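Local coordinates for N-acetylmuramoyl-L-alanine amidase domain-containing protein SAOUHSC_02979 (Staphylococcus aureus, PDB 5T1Q), which is a secreted hydrolase that probably has amidase activity, this chain being its C-terminal part, with a glucosaminidase-family region followed by a CHAP domain, at residues Asn277-Ala282 against Glu352-Thr357; His296-Phe301 against Gly313-Val318; Met246-Gly251 against Gly270-Ala275. All blocks are in the same frame, centred on the assembly; numbering follows the deposited sequence.

Interaction 1 of 3, residues Asn277-Ala282 against Glu352-Thr357; sequences NWNNRA and ELSYIT. With NA (sodium ion), chain E.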
ATOM      1  N   ASN A 277     -11.262  -7.593  18.904  1.00 19.54           N
ATOM      2  CA  ASN A 277     -10.711  -7.927  20.205  1.00 20.06           C
ATOM      3  C   ASN A 277      -9.985  -6.777  20.864  1.00 19.19           C
ATOM      4  O   ASN A 277      -9.548  -6.915  21.992  1.00 19.09           O
ATOM      5  CB  ASN A 277      -9.724  -9.095  20.103  1.00 21.20           C
ATOM      6  CG  ASN A 277     -10.408 -10.434  20.029  1.00 22.64           C
ATOM      7  OD1 ASN A 277     -11.421 -10.663  20.686  1.00 24.21           O
ATOM      8  ND2 ASN A 277      -9.823 -11.349  19.270  1.00 23.38           N
ATOM      9  N   TRP A 278      -9.848  -5.650  20.177  1.00 18.18           N
ATOM     10  CA  TRP A 278      -9.092  -4.530  20.745  1.00 17.79           C
ATOM     11  C   TRP A 278      -9.669  -3.960  22.037  1.00 17.95           C
ATOM     12  O   TRP A 278      -8.928  -3.726  22.990  1.00 17.59           O
ATOM     13  CB  TRP A 278      -8.914  -3.425  19.703  1.00 17.12           C
ATOM     14  CG  TRP A 278      -7.762  -3.671  18.757  1.00 16.96           C
ATOM     15  CD1 TRP A 278      -7.396  -4.849  18.194  1.00 17.25           C
ATOM     16  CD2 TRP A 278      -6.900  -2.677  18.200  1.00 16.62           C
ATOM     17  NE1 TRP A 278      -6.298  -4.661  17.364  1.00 17.27           N
ATOM     18  CE2 TRP A 278      -5.994  -3.333  17.341  1.00 16.73           C
ATOM     19  CE3 TRP A 278      -6.805  -1.287  18.346  1.00 16.47           C
ATOM     20  CZ2 TRP A 278      -5.000  -2.655  16.643  1.00 16.89           C
ATOM     21  CZ3 TRP A 278      -5.795  -0.614  17.666  1.00 16.44           C
ATOM     22  CH2 TRP A 278      -4.913  -1.298  16.825  1.00 16.69           C
ATOM     23  N   ASN A 279     -10.991  -3.762  22.078  1.00 18.19           N
ATOM     24  CA  ASN A 279     -11.611  -3.157  23.253  1.00 18.40           C
ATOM     25  C   ASN A 279     -11.533  -4.029  24.513  1.00 19.00           C
ATOM     26  O   ASN A 279     -11.157  -3.537  25.572  1.00 19.09           O
ATOM     27  CB  ASN A 279     -13.040  -2.644  22.964  1.00 18.38           C
ATOM     28  CG  ASN A 279     -13.985  -3.727  22.503  1.00 18.84           C
ATOM     29  OD1 ASN A 279     -13.563  -4.775  21.988  1.00 19.30           O
ATOM     30  ND2 ASN A 279     -15.272  -3.481  22.657  1.00 18.97           N
ATOM     31  N   ASN A 280     -11.891  -5.307  24.403  1.00 19.56           N
ATOM     32  CA  ASN A 280     -11.829  -6.225  25.561  1.00 20.55           C
ATOM     33  C   ASN A 280     -10.363  -6.523  25.956  1.00 20.73           C
ATOM     34  O   ASN A 280     -10.039  -6.555  27.127  1.00 21.39           O
ATOM     35  CB  ASN A 280     -12.608  -7.527  25.319  1.00 21.36           C
ATOM     36  CG  ASN A 280     -12.338  -8.121  23.957  1.00 21.92           C
ATOM     37  OD1 ASN A 280     -12.753  -7.553  22.932  1.00 22.64           O
ATOM     38  ND2 ASN A 280     -11.666  -9.256  23.918  1.00 22.27           N
ATOM     39  N   ARG A 281      -9.471  -6.715  24.993  1.00 20.22           N
ATOM     40  CA  ARG A 281      -8.086  -6.941  25.365  1.00 20.45           C
ATOM     41  C   ARG A 281      -7.454  -5.686  25.969  1.00 20.18           C
ATOM     42  O   ARG A 281      -6.742  -5.789  26.961  1.00 20.72           O
ATOM     43  CB  ARG A 281      -7.255  -7.437  24.195  1.00 20.78           C
ATOM     44  CG  ARG A 281      -7.601  -8.857  23.771  1.00 21.31           C
ATOM     45  CD  ARG A 281      -6.534  -9.429  22.860  1.00 21.72           C
ATOM     46  NE  ARG A 281      -6.935 -10.720  22.324  1.00 22.37           N
ATOM     47  CZ  ARG A 281      -6.218 -11.445  21.477  1.00 23.22           C
ATOM     48  NH1 ARG A 281      -5.005 -11.042  21.060  1.00 23.72           N
ATOM     49  NH2 ARG A 281      -6.706 -12.599  21.047  1.00 23.91           N
ATOM     50  N   ALA A 282      -7.721  -4.513  25.383  1.00 19.28           N
ATOM     51  CA  ALA A 282      -7.141  -3.251  25.861  1.00 19.38           C
ATOM     52  C   ALA A 282      -7.571  -2.985  27.282  1.00 19.93           C
ATOM     53  O   ALA A 282      -6.762  -2.584  28.116  1.00 19.92           O
ATOM     54  CB  ALA A 282      -7.542  -2.079  24.971  1.00 18.65           C
ATOM     55  N   GLU A 352     -22.378   3.898  20.630  1.00 23.45           N
ATOM     56  CA  GLU A 352     -22.428   2.436  20.792  1.00 23.19           C
ATOM     57  C   GLU A 352     -21.112   1.766  20.520  1.00 22.37           C
ATOM     58  O   GLU A 352     -21.010   0.538  20.612  1.00 22.69           O
ATOM     59  CB  GLU A 352     -23.480   1.830  19.853  1.00 23.84           C
ATOM     60  CG  GLU A 352     -24.881   2.362  20.058  1.00 25.03           C
ATOM     61  CD  GLU A 352     -25.361   2.156  21.463  1.00 26.01           C
ATOM     62  OE1 GLU A 352     -24.872   1.216  22.120  1.00 27.07           O
ATOM     63  OE2 GLU A 352     -26.208   2.946  21.928  1.00 27.97           O
ATOM     64  N   LEU A 353     -20.104   2.554  20.154  1.00 21.32           N
ATOM     65  CA  LEU A 353     -18.786   2.023  19.882  1.00 20.00           C
ATOM     66  C   LEU A 353     -17.909   2.148  21.124  1.00 20.05           C
ATOM     67  O   LEU A 353     -18.292   2.802  22.096  1.00 20.05           O
ATOM     68  CB  LEU A 353     -18.184   2.778  18.707  1.00 19.48           C
ATOM     69  CG  LEU A 353     -19.024   2.740  17.439  1.00 19.42           C
ATOM     70  CD1 LEU A 353     -18.403   3.615  16.375  1.00 19.11           C
ATOM     71  CD2 LEU A 353     -19.195   1.315  16.924  1.00 19.63           C
ATOM     72  N   SER A 354     -16.748   1.478  21.103  1.00 19.41           N
ATOM     73  CA  SER A 354     -15.774   1.544  22.194  1.00 19.03           C
ATOM     74  C   SER A 354     -14.598   2.379  21.776  1.00 18.30           C
ATOM     75  O   SER A 354     -14.119   2.253  20.650  1.00 18.32           O
ATOM     76  CB  SER A 354     -15.276   0.162  22.580  1.00 19.32           C
ATOM     77  OG  SER A 354     -16.278  -0.546  23.214  1.00 19.72           O
ATOM     78  N   TYR A 355     -14.144   3.233  22.687  1.00 18.26           N
ATOM     79  CA  TYR A 355     -13.014   4.140  22.450  1.00 17.70           C
ATOM     80  C   TYR A 355     -11.866   3.801  23.385  1.00 18.13           C
ATOM     81  O   TYR A 355     -12.044   3.786  24.589  1.00 18.49           O
ATOM     82  CB  TYR A 355     -13.465   5.567  22.651  1.00 17.24           C
ATOM     83  CG  TYR A 355     -14.600   5.910  21.710  1.00 16.82           C
ATOM     84  CD1 TYR A 355     -15.932   5.612  22.052  1.00 16.95           C
ATOM     85  CD2 TYR A 355     -14.349   6.464  20.457  1.00 16.04           C
ATOM     86  CE1 TYR A 355     -16.975   5.867  21.167  1.00 16.72           C
ATOM     87  CE2 TYR A 355     -15.385   6.734  19.579  1.00 15.97           C
ATOM     88  CZ  TYR A 355     -16.695   6.423  19.935  1.00 16.17           C
ATOM     89  OH  TYR A 355     -17.724   6.703  19.080  1.00 15.86           O
ATOM     90  N   ILE A 356     -10.696   3.514  22.817  1.00 18.05           N
ATOM     91  CA  ILE A 356      -9.516   3.175  23.599  1.00 18.50           C
ATOM     92  C   ILE A 356      -8.565   4.357  23.630  1.00 19.22           C
ATOM     93  O   ILE A 356      -8.107   4.820  22.577  1.00 19.15           O
ATOM     94  CB  ILE A 356      -8.763   1.977  22.976  1.00 18.05           C
ATOM     95  CG1 ILE A 356      -9.692   0.764  22.806  1.00 17.57           C
ATOM     96  CG2 ILE A 356      -7.551   1.593  23.830  1.00 19.01           C
ATOM     97  CD1 ILE A 356      -9.118  -0.330  21.920  1.00 17.13           C
ATOM     98  N   THR A 357      -8.257   4.855  24.819  1.00 20.27           N
ATOM     99  CA  THR A 357      -7.263   5.917  24.954  1.00 21.36           C
ATOM    100  C   THR A 357      -5.906   5.248  25.024  1.00 22.85           C
ATOM    101  O   THR A 357      -5.712   4.365  25.837  1.00 23.12           O
ATOM    102  CB  THR A 357      -7.505   6.753  26.222  1.00 21.95           C
ATOM    103  OG1 THR A 357      -8.801   7.361  26.132  1.00 21.37           O
ATOM    104  CG2 THR A 357      -6.435   7.857  26.400  1.00 22.65           C
TER
HETATM  105 NA    NA E 701     -14.508  -6.993  21.482  1.00 25.76          NA
HETATM  106  O   HOH W   1     -14.743  -9.174  20.866  1.00 32.74           O
HETATM  107  O   HOH W   2     -16.321  -6.921  23.295  1.00 36.15           O
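Asn279 holds CG between its backbone N and carbonyl carbon (chi1 60°), and this turns its amide across to Ser354. Ser354 places OG beside its own backbone N, anti to the carbonyl carbon, where the amide can meet it. Asn279 ND2 donates to Ser354 OG over 3.2 Å, with an N-H...O angle of 159°. The hydroxyl oxygen lies close to the amide plane. Beside this bond the two CB atoms, Asn279 CB and Ser354 CB, are 3.6 Å apart.

The other end of the amide serves a metal. Asn279 OD1 binds the sodium ion at 2.5 Å, and Asn280 OD1 binds it at 2.3 Å. Two waters, the carbonyl oxygen of His276 and Glu302 OE1 complete six ligands. Asn279 OD1 also accepts a weak bond from Asn280 N. The amide is thus held at both ends, and Ser354 acts as a second-shell residue that helps to fix its rotation.

Ile356 makes the apolar half of the contact. Its CD1 lies 3.8 Å from Trp278 CB, at the edge of the indole and near the ring plane. The same methyl comes within 3.6 Å of Trp278 O. The other branch, Ile356 CG2, meets Ala282 CB at 3.8 Å. Asn279 and Ala282 face the strand, while Trp278 lends only CB and its carbonyl.

Helix 278-282 and strand 354-357 cross at 46°. This is a helix packed on the sheet of the CHAP domain, with a sodium site at the start of the helix.

Interaction 2 of 3, residues His296-Phe301 against Gly313-Val318; sequences HAAVVF and GHVAFV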
ATOM      1  N   HIS A 296      -8.753  11.344  19.157  1.00 22.01           N
ATOM      2  CA  HIS A 296      -7.513  10.564  19.051  1.00 21.64           C
ATOM      3  C   HIS A 296      -7.493   9.215  19.758  1.00 20.87           C
ATOM      4  O   HIS A 296      -6.422   8.641  20.031  1.00 21.35           O
ATOM      5  CB  HIS A 296      -6.272  11.396  19.428  1.00 22.85           C
ATOM      6  CG  HIS A 296      -6.055  12.578  18.533  1.00 23.62           C
ATOM      7  ND1 HIS A 296      -5.295  13.661  18.904  1.00 24.58           N
ATOM      8  CD2 HIS A 296      -6.562  12.877  17.312  1.00 23.52           C
ATOM      9  CE1 HIS A 296      -5.285  14.548  17.924  1.00 25.30           C
ATOM     10  NE2 HIS A 296      -6.042  14.093  16.943  1.00 24.66           N
ATOM     11  N   ALA A 297      -8.673   8.689  20.024  1.00 19.51           N
ATOM     12  CA  ALA A 297      -8.801   7.378  20.578  1.00 18.98           C
ATOM     13  C   ALA A 297      -8.941   6.425  19.407  1.00 17.79           C
ATOM     14  O   ALA A 297      -9.264   6.845  18.292  1.00 16.95           O
ATOM     15  CB  ALA A 297     -10.036   7.299  21.459  1.00 19.34           C
ATOM     16  N   ALA A 298      -8.642   5.156  19.646  1.00 17.39           N
ATOM     17  CA  ALA A 298      -8.919   4.109  18.664  1.00 17.31           C
ATOM     18  C   ALA A 298     -10.409   3.791  18.860  1.00 17.28           C
ATOM     19  O   ALA A 298     -10.853   3.651  20.001  1.00 18.65           O
ATOM     20  CB  ALA A 298      -8.083   2.875  18.939  1.00 17.51           C
ATOM     21  N   VAL A 299     -11.185   3.719  17.783  1.00 16.82           N
ATOM     22  CA  VAL A 299     -12.606   3.400  17.908  1.00 16.57           C
ATOM     23  C   VAL A 299     -12.841   2.001  17.357  1.00 16.54           C
ATOM     24  O   VAL A 299     -12.464   1.685  16.220  1.00 15.90           O
ATOM     25  CB  VAL A 299     -13.533   4.468  17.287  1.00 16.58           C
ATOM     26  CG1 VAL A 299     -13.193   4.732  15.830  1.00 16.85           C
ATOM     27  CG2 VAL A 299     -14.994   4.064  17.437  1.00 16.65           C
ATOM     28  N   VAL A 300     -13.447   1.156  18.187  1.00 16.71           N
ATOM     29  CA  VAL A 300     -13.676  -0.221  17.814  1.00 16.83           C
ATOM     30  C   VAL A 300     -15.135  -0.540  17.480  1.00 17.20           C
ATOM     31  O   VAL A 300     -16.048  -0.134  18.202  1.00 16.71           O
ATOM     32  CB  VAL A 300     -13.233  -1.141  18.949  1.00 17.07           C
ATOM     33  CG1 VAL A 300     -13.516  -2.602  18.601  1.00 17.20           C
ATOM     34  CG2 VAL A 300     -11.765  -0.907  19.271  1.00 16.98           C
ATOM     35  N   PHE A 301     -15.295  -1.301  16.389  1.00 17.76           N
ATOM     36  CA  PHE A 301     -16.550  -1.842  15.903  1.00 18.39           C
ATOM     37  C   PHE A 301     -16.491  -3.348  16.178  1.00 19.23           C
ATOM     38  O   PHE A 301     -15.570  -4.030  15.679  1.00 18.96           O
ATOM     39  CB  PHE A 301     -16.664  -1.692  14.369  1.00 18.61           C
ATOM     40  CG  PHE A 301     -16.867  -0.279  13.879  1.00 18.49           C
ATOM     41  CD1 PHE A 301     -15.808   0.611  13.817  1.00 18.26           C
ATOM     42  CD2 PHE A 301     -18.113   0.138  13.429  1.00 19.04           C
ATOM     43  CE1 PHE A 301     -15.989   1.903  13.340  1.00 18.32           C
ATOM     44  CE2 PHE A 301     -18.307   1.437  12.960  1.00 19.19           C
ATOM     45  CZ  PHE A 301     -17.246   2.312  12.897  1.00 18.49           C
ATOM     46  N   GLY A 313     -14.626  -7.571  12.711  1.00 23.06           N
ATOM     47  CA  GLY A 313     -14.999  -6.242  13.164  1.00 21.32           C
ATOM     48  C   GLY A 313     -14.103  -5.232  12.452  1.00 19.93           C
ATOM     49  O   GLY A 313     -13.565  -5.504  11.380  1.00 19.41           O
ATOM     50  N   HIS A 314     -13.890  -4.095  13.078  1.00 18.51           N
ATOM     51  CA  HIS A 314     -13.107  -3.052  12.471  1.00 18.25           C
ATOM     52  C   HIS A 314     -12.584  -2.106  13.527  1.00 16.75           C
ATOM     53  O   HIS A 314     -13.133  -2.036  14.619  1.00 17.07           O
ATOM     54  CB  HIS A 314     -14.001  -2.308  11.461  1.00 19.03           C
ATOM     55  CG  HIS A 314     -13.304  -1.224  10.718  1.00 19.61           C
ATOM     56  ND1 HIS A 314     -12.259  -1.474   9.858  1.00 20.75           N
ATOM     57  CD2 HIS A 314     -13.523   0.110  10.669  1.00 20.10           C
ATOM     58  CE1 HIS A 314     -11.837  -0.329   9.337  1.00 20.82           C
ATOM     59  NE2 HIS A 314     -12.582   0.646   9.818  1.00 20.39           N
ATOM     60  N   VAL A 315     -11.506  -1.405  13.207  1.00 15.79           N
ATOM     61  CA  VAL A 315     -10.947  -0.403  14.087  1.00 15.31           C
ATOM     62  C   VAL A 315     -10.540   0.818  13.248  1.00 15.02           C
ATOM     63  O   VAL A 315     -10.055   0.690  12.121  1.00 14.85           O
ATOM     64  CB  VAL A 315      -9.817  -0.967  14.992  1.00 15.67           C
ATOM     65  CG1 VAL A 315      -8.584  -1.371  14.186  1.00 16.01           C
ATOM     66  CG2 VAL A 315      -9.434   0.024  16.065  1.00 15.74           C
ATOM     67  N   ALA A 316     -10.761   2.002  13.810  1.00 14.67           N
ATOM     68  CA  ALA A 316     -10.476   3.269  13.142  1.00 14.74           C
ATOM     69  C   ALA A 316      -9.942   4.261  14.149  1.00 14.94           C
ATOM     70  O   ALA A 316      -9.939   3.983  15.351  1.00 15.63           O
ATOM     71  CB  ALA A 316     -11.733   3.813  12.488  1.00 14.69           C
ATOM     72  N   PHE A 317      -9.469   5.401  13.661  1.00 14.88           N
ATOM     73  CA  PHE A 317      -8.904   6.446  14.506  1.00 15.18           C
ATOM     74  C   PHE A 317      -9.844   7.645  14.553  1.00 15.27           C
ATOM     75  O   PHE A 317     -10.292   8.107  13.508  1.00 15.39           O
ATOM     76  CB  PHE A 317      -7.535   6.859  13.950  1.00 15.59           C
ATOM     77  CG  PHE A 317      -6.859   7.954  14.737  1.00 16.11           C
ATOM     78  CD1 PHE A 317      -6.146   7.657  15.879  1.00 16.64           C
ATOM     79  CD2 PHE A 317      -6.943   9.277  14.336  1.00 16.40           C
ATOM     80  CE1 PHE A 317      -5.518   8.654  16.619  1.00 17.26           C
ATOM     81  CE2 PHE A 317      -6.332  10.288  15.076  1.00 17.04           C
ATOM     82  CZ  PHE A 317      -5.609   9.969  16.216  1.00 17.41           C
ATOM     83  N   VAL A 318     -10.147   8.145  15.750  1.00 15.73           N
ATOM     84  CA  VAL A 318     -11.026   9.305  15.899  1.00 16.24           C
ATOM     85  C   VAL A 318     -10.251  10.616  15.627  1.00 17.22           C
ATOM     86  O   VAL A 318      -9.426  11.038  16.441  1.00 17.11           O
ATOM     87  CB  VAL A 318     -11.645   9.379  17.308  1.00 16.44           C
ATOM     88  CG1 VAL A 318     -12.562  10.595  17.442  1.00 16.49           C
ATOM     89  CG2 VAL A 318     -12.408   8.108  17.625  1.00 16.21           C
TER
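Val299 and Ala316 form one apolar pair at the centre, with Val299 CG1 at 3.8 Å from Ala316 CB. Val299 CB also lies 3.8 Å from Val318 CG2. On the other side of the sheet Val300 CG2 meets Val315 CG2 at 4.1 Å. Ala298 and Phe317 share that side, where helix 253-262 covers them through Val257, Arg260 and Met261.

The aromatic pairs lie further out. The extended first torsion of Phe317 (chi1 179°) swings its ring along the strand to reach His296. Phe317 CZ comes within 3.3 Å of His296 CD2. The two ring planes are only 21° apart, but they are slid past each other and barely overlap. His296 also stacks with Phe264. At the other end the Phe301 and His314 side chains lie side by side and point the same way, with their rings oblique at 53°. The carbonyl oxygen of His314 sits at the edge of the Phe301 ring, in its plane.

Six backbone bonds join the two segments. Val299 N to Ala316 O is short, 2.7 Å, and nearly straight. Val299-Ala316 and Phe301-His314 are hydrogen-bonded pairs of the antiparallel register. Val300-Val315 and Ala298-Phe317 are non-hydrogen-bonded pairs.

The polar edge is His314. Its NE2 is hydrogen-bonded to Glu331, and its side chain touches Cys253. This grouping is consistent with the Cys-His-Glu triad of a CHAP-type cysteine hydrolase. Interlocking valine and alanine side chains, backed by six backbone hydrogen bonds, thus place this imidazole at the start of strand 314-321.

Interaction 3 of 3, residues Met246-Gly251 against Gly270-Ala275; sequences MPYPHG and GDLGDA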
HETATM    1  N   MSE A 246       6.675  -3.513  13.142  0.50 44.47           N
HETATM    2  CA  MSE A 246       5.458  -3.946  12.462  0.50 40.52           C
HETATM    3  C   MSE A 246       4.641  -4.862  13.334  0.50 37.50           C
HETATM    4  O   MSE A 246       4.662  -6.071  13.146  0.50 36.84           O
HETATM    5  CB  MSE A 246       5.934  -4.700  11.227  0.50 40.54           C
HETATM    6  CG  MSE A 246       4.811  -4.903  10.219  0.50 39.33           C
HETATM    7 SE   MSE A 246       4.364  -3.200   9.340  0.50 37.83          SE
HETATM    8  CE  MSE A 246       6.146  -2.362   9.319  0.50 39.86           C
ATOM      9  N   PRO A 247       3.914  -4.307  14.298  1.00 34.92           N
ATOM     10  CA  PRO A 247       3.103  -5.141  15.203  1.00 32.51           C
ATOM     11  C   PRO A 247       1.839  -5.746  14.550  1.00 28.43           C
ATOM     12  O   PRO A 247       1.351  -6.759  15.024  1.00 27.29           O
ATOM     13  CB  PRO A 247       2.756  -4.181  16.349  1.00 32.79           C
ATOM     14  CG  PRO A 247       2.753  -2.843  15.718  1.00 33.11           C
ATOM     15  CD  PRO A 247       3.719  -2.870  14.564  1.00 33.78           C
ATOM     16  N   TYR A 248       1.343  -5.130  13.476  1.00 25.35           N
ATOM     17  CA  TYR A 248       0.170  -5.629  12.733  1.00 23.91           C
ATOM     18  C   TYR A 248       0.508  -5.651  11.223  1.00 24.12           C
ATOM     19  O   TYR A 248       1.345  -4.868  10.773  1.00 24.20           O
ATOM     20  CB  TYR A 248      -1.072  -4.744  13.009  1.00 22.19           C
ATOM     21  CG  TYR A 248      -1.443  -4.674  14.482  1.00 21.16           C
ATOM     22  CD1 TYR A 248      -2.190  -5.685  15.075  1.00 20.61           C
ATOM     23  CD2 TYR A 248      -1.004  -3.620  15.293  1.00 20.93           C
ATOM     24  CE1 TYR A 248      -2.504  -5.654  16.421  1.00 20.43           C
ATOM     25  CE2 TYR A 248      -1.321  -3.574  16.655  1.00 20.43           C
ATOM     26  CZ  TYR A 248      -2.068  -4.591  17.204  1.00 20.51           C
ATOM     27  OH  TYR A 248      -2.388  -4.578  18.532  1.00 20.84           O
ATOM     28  N   PRO A 249      -0.123  -6.555  10.439  1.00 24.37           N
ATOM     29  CA  PRO A 249       0.159  -6.629   8.993  1.00 24.46           C
ATOM     30  C   PRO A 249       0.003  -5.276   8.304  1.00 23.98           C
ATOM     31  O   PRO A 249      -1.027  -4.622   8.432  1.00 22.62           O
ATOM     32  CB  PRO A 249      -0.886  -7.616   8.485  1.00 24.60           C
ATOM     33  CG  PRO A 249      -1.169  -8.491   9.652  1.00 24.54           C
ATOM     34  CD  PRO A 249      -1.079  -7.605  10.853  1.00 24.07           C
ATOM     35  N   HIS A 250       1.043  -4.875   7.593  1.00 24.52           N
ATOM     36  CA  HIS A 250       1.091  -3.594   6.925  1.00 24.88           C
ATOM     37  C   HIS A 250      -0.170  -3.196   6.152  1.00 24.25           C
ATOM     38  O   HIS A 250      -0.715  -3.979   5.371  1.00 23.39           O
ATOM     39  CB  HIS A 250       2.283  -3.568   5.978  1.00 26.62           C
ATOM     40  CG  HIS A 250       2.599  -2.207   5.464  1.00 26.79           C
ATOM     41  ND1 HIS A 250       2.091  -1.722   4.279  1.00 26.60           N
ATOM     42  CD2 HIS A 250       3.353  -1.216   5.990  1.00 27.14           C
ATOM     43  CE1 HIS A 250       2.520  -0.487   4.098  1.00 26.80           C
ATOM     44  NE2 HIS A 250       3.294  -0.160   5.116  1.00 27.42           N
ATOM     45  N   GLY A 251      -0.610  -1.958   6.385  1.00 23.46           N
ATOM     46  CA  GLY A 251      -1.778  -1.414   5.694  1.00 23.20           C
ATOM     47  C   GLY A 251      -3.155  -1.782   6.214  1.00 22.13           C
ATOM     48  O   GLY A 251      -4.114  -1.095   5.904  1.00 21.69           O
ATOM     49  N   GLY A 270       0.956  -4.243  20.544  1.00 24.64           N
ATOM     50  CA  GLY A 270       0.874  -5.049  19.339  1.00 24.19           C
ATOM     51  C   GLY A 270       0.223  -6.401  19.508  1.00 23.62           C
ATOM     52  O   GLY A 270       0.136  -7.160  18.528  1.00 23.39           O
ATOM     53  N   ASP A 271      -0.264  -6.688  20.724  1.00 23.04           N
ATOM     54  CA  ASP A 271      -0.856  -7.975  21.064  1.00 22.95           C
ATOM     55  C   ASP A 271      -2.394  -7.949  21.154  1.00 22.04           C
ATOM     56  O   ASP A 271      -2.997  -8.865  21.724  1.00 21.87           O
ATOM     57  CB  ASP A 271      -0.269  -8.481  22.401  1.00 23.78           C
ATOM     58  CG  ASP A 271      -0.868  -7.762  23.663  1.00 24.02           C
ATOM     59  OD1 ASP A 271      -1.332  -6.592  23.579  1.00 23.63           O
ATOM     60  OD2 ASP A 271      -0.879  -8.383  24.747  1.00 24.32           O
ATOM     61  N   LEU A 272      -3.031  -6.922  20.596  1.00 21.43           N
ATOM     62  CA  LEU A 272      -4.487  -6.826  20.696  1.00 21.10           C
ATOM     63  C   LEU A 272      -5.242  -7.715  19.692  1.00 21.22           C
ATOM     64  O   LEU A 272      -6.465  -7.823  19.772  1.00 21.57           O
ATOM     65  CB  LEU A 272      -4.945  -5.365  20.604  1.00 20.17           C
ATOM     66  CG  LEU A 272      -4.399  -4.394  21.673  1.00 20.30           C
ATOM     67  CD1 LEU A 272      -4.964  -3.016  21.449  1.00 19.42           C
ATOM     68  CD2 LEU A 272      -4.680  -4.813  23.104  1.00 20.89           C
ATOM     69  N   GLY A 273      -4.525  -8.343  18.760  1.00 21.80           N
ATOM     70  CA  GLY A 273      -5.143  -9.248  17.778  1.00 22.14           C
ATOM     71  C   GLY A 273      -6.021  -8.544  16.747  1.00 21.64           C
ATOM     72  O   GLY A 273      -5.791  -7.376  16.411  1.00 21.17           O
ATOM     73  N   ASP A 274      -7.010  -9.267  16.217  1.00 22.11           N
ATOM     74  CA  ASP A 274      -7.937  -8.686  15.239  1.00 22.33           C
ATOM     75  C   ASP A 274      -8.723  -7.544  15.864  1.00 20.94           C
ATOM     76  O   ASP A 274      -8.935  -7.517  17.072  1.00 20.11           O
ATOM     77  CB  ASP A 274      -8.894  -9.733  14.694  1.00 24.15           C
ATOM     78  CG  ASP A 274      -8.168 -10.897  14.033  1.00 26.46           C
ATOM     79  OD1 ASP A 274      -7.064 -10.695  13.470  1.00 27.53           O
ATOM     80  OD2 ASP A 274      -8.706 -12.010  14.091  1.00 28.68           O
ATOM     81  N   ALA A 275      -9.199  -6.646  15.013  1.00 19.76           N
ATOM     82  CA  ALA A 275      -9.863  -5.431  15.448  1.00 19.18           C
ATOM     83  C   ALA A 275     -10.912  -5.566  16.554  1.00 18.76           C
ATOM     84  O   ALA A 275     -10.873  -4.821  17.522  1.00 17.84           O
ATOM     85  CB  ALA A 275     -10.476  -4.725  14.245  1.00 19.41           C
TER
HETATM   86  O   HOH W   3       2.613  -8.133  16.973  1.00 41.24           O
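Tyr248 reaches across to Gly270, Leu272 and Gly273 with its ring and hydroxyl. Its CG stands anti to the carbonyl carbon (chi1 -58°), and from CB the ring extends toward 270-273. Along one side of the ring CD1 looks at Gly273 O. Next to it CE1 lies between two carbonyl oxygens, 3.7 Å from Gly270 O and 3.7 Å from Gly273 O. On the other side CE2 is 3.8 Å from Gly270 CA. CZ packs against both O and CA of Gly270.

The tip carries the polar contact. Leu272 N donates to Tyr248 OH over 3.2 Å, with an angle of 151° at the hydrogen. Leu272 N lies at the ring edge, near the plane of the ring. Tyr248 OH is in turn hydrogen-bonded to the carbonyl oxygen of Ser269. The hydroxyl is therefore gripped by the backbone of one turn at two points. Leu272 CB rests 3.4 Å from the same oxygen.

Nearer the start of the segment Pro247 CB packs on Gly270 CA at 3.6 Å. A water bridges the two backbones here. It donates to Pro247 O at 2.7 Å and to Gly270 O at 3.1 Å. Neighbouring Asp271 turns outward. Its OD1 is hydrogen-bonded to Ser269 OG, and its OD2 forms a salt bridge with Arg285 NE.

The contact joins the loop before helix 253-262 to the loop after it. Pro247 touches Tyr258 of that helix, while Tyr248 touches Thr254 and Trp255. The Tyr248 ring also meets the ring of Trp278, at about 40° between planes, and links the two loops to helix 278-284.

All three contacts lie in the CHAP/peptidase C51 part of the chain. Interactions 1 and 2 share a sheet, with centres 8 Å apart. Strand 354-357 joins strand 298-301 through Ser354 O to Val300 N and Ile356 N to Ala298 O, both 2.8 Å. Interaction 3 lies about 14 Å from interaction 1, centre to centre, and helix 278-284 connects them. Trp278 NE1 reaches Gly273 O at 2.9 Å, and Arg281 NH1 reaches Asp271 O at 3.0 Å. Interactions 2 and 3 meet where Ala275 CB packs 3.4 Å from His314 C, on the backbone of the residue that carries the putative triad imidazole. The sodium of interaction 1 lies 14.1 Å from His314 NE2.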